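Local coordinates for protein type III secretion T3S chaperone (Chlamydia trachomatis, PDB 3K29) that is a putative YscO homolog, probably acting as a chaperone in the type III secretion apparatus, and forms a long helical hairpin, at residues A[103-106]-A[107-111]. Sequence-based numbering, arbitrary orientation.
Sequences AASK and ELERA
Lys-106 and Arg-110 sit one turn apart on helix 70-160, the longer arm of an antiparallel helical hairpin whose other arm is helix 8-66. The backbone is the tight part. Four consecutive i to i+4 hydrogen bonds run through it, from Glu-107 N to Ala-103 O (2.9 Å) through to Arg-110 N to Lys-106 O, a run of regular alpha helix. On the side facing helix 8-66, Leu-108 is buried, its side chain packing on Arg-29 and Leu-32. Next to it Ala-111 meets Lys-28, as does Glu-107, where the two arms pack side by side.

Away from that interface the contact becomes looser and more polar. Lys-106 and Arg-110 are exposed, and their side chains slant across each other, with Lys-106 CB over one face of the guanidinium, 3.7 Å from Arg-110 NH1. The extended lysine chain carries NZ to 4.8 Å from Arg-110 NH2, and the repulsion of these like charges is probably lessened by the carboxylate paired with the arginine. That carboxylate belongs to Glu-107, whose CG lies at the guanidinium edge, in its plane; the bend at chi2 (-63°) turns the carboxylate back toward Arg-110 NH1. In the resulting salt bridge, Arg-110 NH1 to Glu-107 OE1 at 2.8 Å, OE1 accepts through its anti lone pair, along a bent N-H...O path of 140°, and OE1 itself sits 24° out of the guanidinium plane.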
ATOM      1  N   ALA A 103       5.396   3.911 -11.050  1.00 23.79           N
ATOM      2  CA  ALA A 103       4.855   2.558 -11.032  1.00 23.27           C
ATOM      3  C   ALA A 103       4.777   1.991  -9.590  1.00 23.76           C
ATOM      4  O   ALA A 103       3.755   1.405  -9.225  1.00 23.30           O
ATOM      5  CB  ALA A 103       5.642   1.638 -11.950  1.00 23.14           C
ATOM      6  N   ALA A 104       5.807   2.219  -8.771  1.00 22.79           N
ATOM      7  CA  ALA A 104       5.809   1.703  -7.393  1.00 24.33           C
ATOM      8  C   ALA A 104       4.755   2.403  -6.557  1.00 25.21           C
ATOM      9  O   ALA A 104       4.142   1.790  -5.677  1.00 25.16           O
ATOM     10  CB  ALA A 104       7.200   1.849  -6.728  1.00 22.62           C
ATOM     11  N   SER A 105       4.564   3.693  -6.855  1.00 26.12           N
ATOM     12  CA  SER A 105       3.573   4.541  -6.223  1.00 26.87           C
ATOM     13  C   SER A 105       2.163   4.003  -6.517  1.00 27.15           C
ATOM     14  O   SER A 105       1.346   3.831  -5.607  1.00 27.52           O
ATOM     15  CB  SER A 105       3.748   5.948  -6.779  1.00 27.05           C
ATOM     16  OG  SER A 105       3.248   6.885  -5.871  1.00 31.10           O
ATOM     17  N   LYS A 106       1.885   3.724  -7.789  1.00 26.95           N
ATOM     18  CA  LYS A 106       0.649   3.058  -8.177  1.00 26.88           C
ATOM     19  C   LYS A 106       0.462   1.665  -7.551  1.00 26.17           C
ATOM     20  O   LYS A 106      -0.625   1.322  -7.099  1.00 24.61           O
ATOM     21  CB  LYS A 106       0.585   2.960  -9.685  1.00 26.92           C
ATOM     22  CG  LYS A 106       0.410   4.284 -10.392  1.00 27.82           C
ATOM     23  CD  LYS A 106       0.142   3.997 -11.859  1.00 30.58           C
ATOM     24  CE  LYS A 106      -0.034   5.254 -12.642  1.00 33.07           C
ATOM     25  NZ  LYS A 106      -0.952   4.970 -13.793  1.00 34.97           N
ATOM     26  N   GLU A 107       1.527   0.865  -7.531  1.00 26.39           N
ATOM     27  CA  GLU A 107       1.497  -0.417  -6.798  1.00 26.66           C
ATOM     28  C   GLU A 107       1.103  -0.297  -5.328  1.00 26.40           C
ATOM     29  O   GLU A 107       0.316  -1.098  -4.848  1.00 26.18           O
ATOM     30  CB  GLU A 107       2.812  -1.186  -6.953  1.00 27.76           C
ATOM     31  CG  GLU A 107       2.871  -1.956  -8.223  1.00 26.97           C
ATOM     32  CD  GLU A 107       1.798  -3.017  -8.270  1.00 31.93           C
ATOM     33  OE1 GLU A 107       0.812  -2.853  -9.024  1.00 30.61           O
ATOM     34  OE2 GLU A 107       1.928  -4.004  -7.516  1.00 35.17           O
ATOM     35  N   LEU A 108       1.620   0.707  -4.627  1.00 25.30           N
ATOM     36  CA  LEU A 108       1.144   1.021  -3.282  1.00 25.35           C
ATOM     37  C   LEU A 108      -0.343   1.381  -3.199  1.00 25.16           C
ATOM     38  O   LEU A 108      -1.029   0.874  -2.317  1.00 26.15           O
ATOM     39  CB  LEU A 108       1.964   2.148  -2.635  1.00 24.34           C
ATOM     40  CG  LEU A 108       1.583   2.619  -1.235  1.00 25.13           C
ATOM     41  CD1 LEU A 108       1.496   1.465  -0.218  1.00 25.17           C
ATOM     42  CD2 LEU A 108       2.585   3.640  -0.734  1.00 24.64           C
ATOM     43  N   GLU A 109      -0.816   2.261  -4.084  1.00 24.43           N
ATOM     44  CA  GLU A 109      -2.223   2.658  -4.109  0.60 23.99           C
ATOM     45  C   GLU A 109      -3.083   1.404  -4.296  1.00 23.74           C
ATOM     46  O   GLU A 109      -4.100   1.244  -3.621  1.00 23.88           O
ATOM     47  CB  GLU A 109      -2.480   3.673  -5.237  0.60 24.11           C
ATOM     48  CG  GLU A 109      -1.675   4.963  -5.126  0.60 23.96           C
ATOM     49  CD  GLU A 109      -1.809   5.893  -6.346  0.60 25.90           C
ATOM     50  OE1 GLU A 109      -2.701   5.702  -7.196  0.60 26.58           O
ATOM     51  OE2 GLU A 109      -1.012   6.833  -6.450  0.60 25.80           O
ATOM     52  N   ARG A 110      -2.670   0.530  -5.216  1.00 22.56           N
ATOM     53  CA  ARG A 110      -3.390  -0.698  -5.511  1.00 22.59           C
ATOM     54  C   ARG A 110      -3.442  -1.654  -4.293  1.00 23.06           C
ATOM     55  O   ARG A 110      -4.479  -2.238  -4.004  1.00 22.77           O
ATOM     56  CB  ARG A 110      -2.758  -1.399  -6.698  1.00 22.28           C
ATOM     57  CG  ARG A 110      -2.923  -0.653  -8.020  1.00 21.84           C
ATOM     58  CD  ARG A 110      -2.294  -1.438  -9.124  1.00 22.45           C
ATOM     59  NE  ARG A 110      -2.246  -0.667 -10.351  1.00 21.84           N
ATOM     60  CZ  ARG A 110      -1.124  -0.269 -10.944  1.00 24.84           C
ATOM     61  NH1 ARG A 110       0.062  -0.596 -10.446  1.00 26.35           N
ATOM     62  NH2 ARG A 110      -1.186   0.455 -12.058  1.00 23.46           N
ATOM     63  N   ALA A 111      -2.337  -1.762  -3.567  1.00 23.49           N
ATOM     64  CA  ALA A 111      -2.282  -2.610  -2.376  1.00 24.74           C
ATOM     65  C   ALA A 111      -3.199  -2.120  -1.279  1.00 25.98           C
ATOM     66  O   ALA A 111      -3.807  -2.940  -0.580  1.00 26.05           O
ATOM     67  CB  ALA A 111      -0.840  -2.752  -1.850  1.00 24.11           C
TER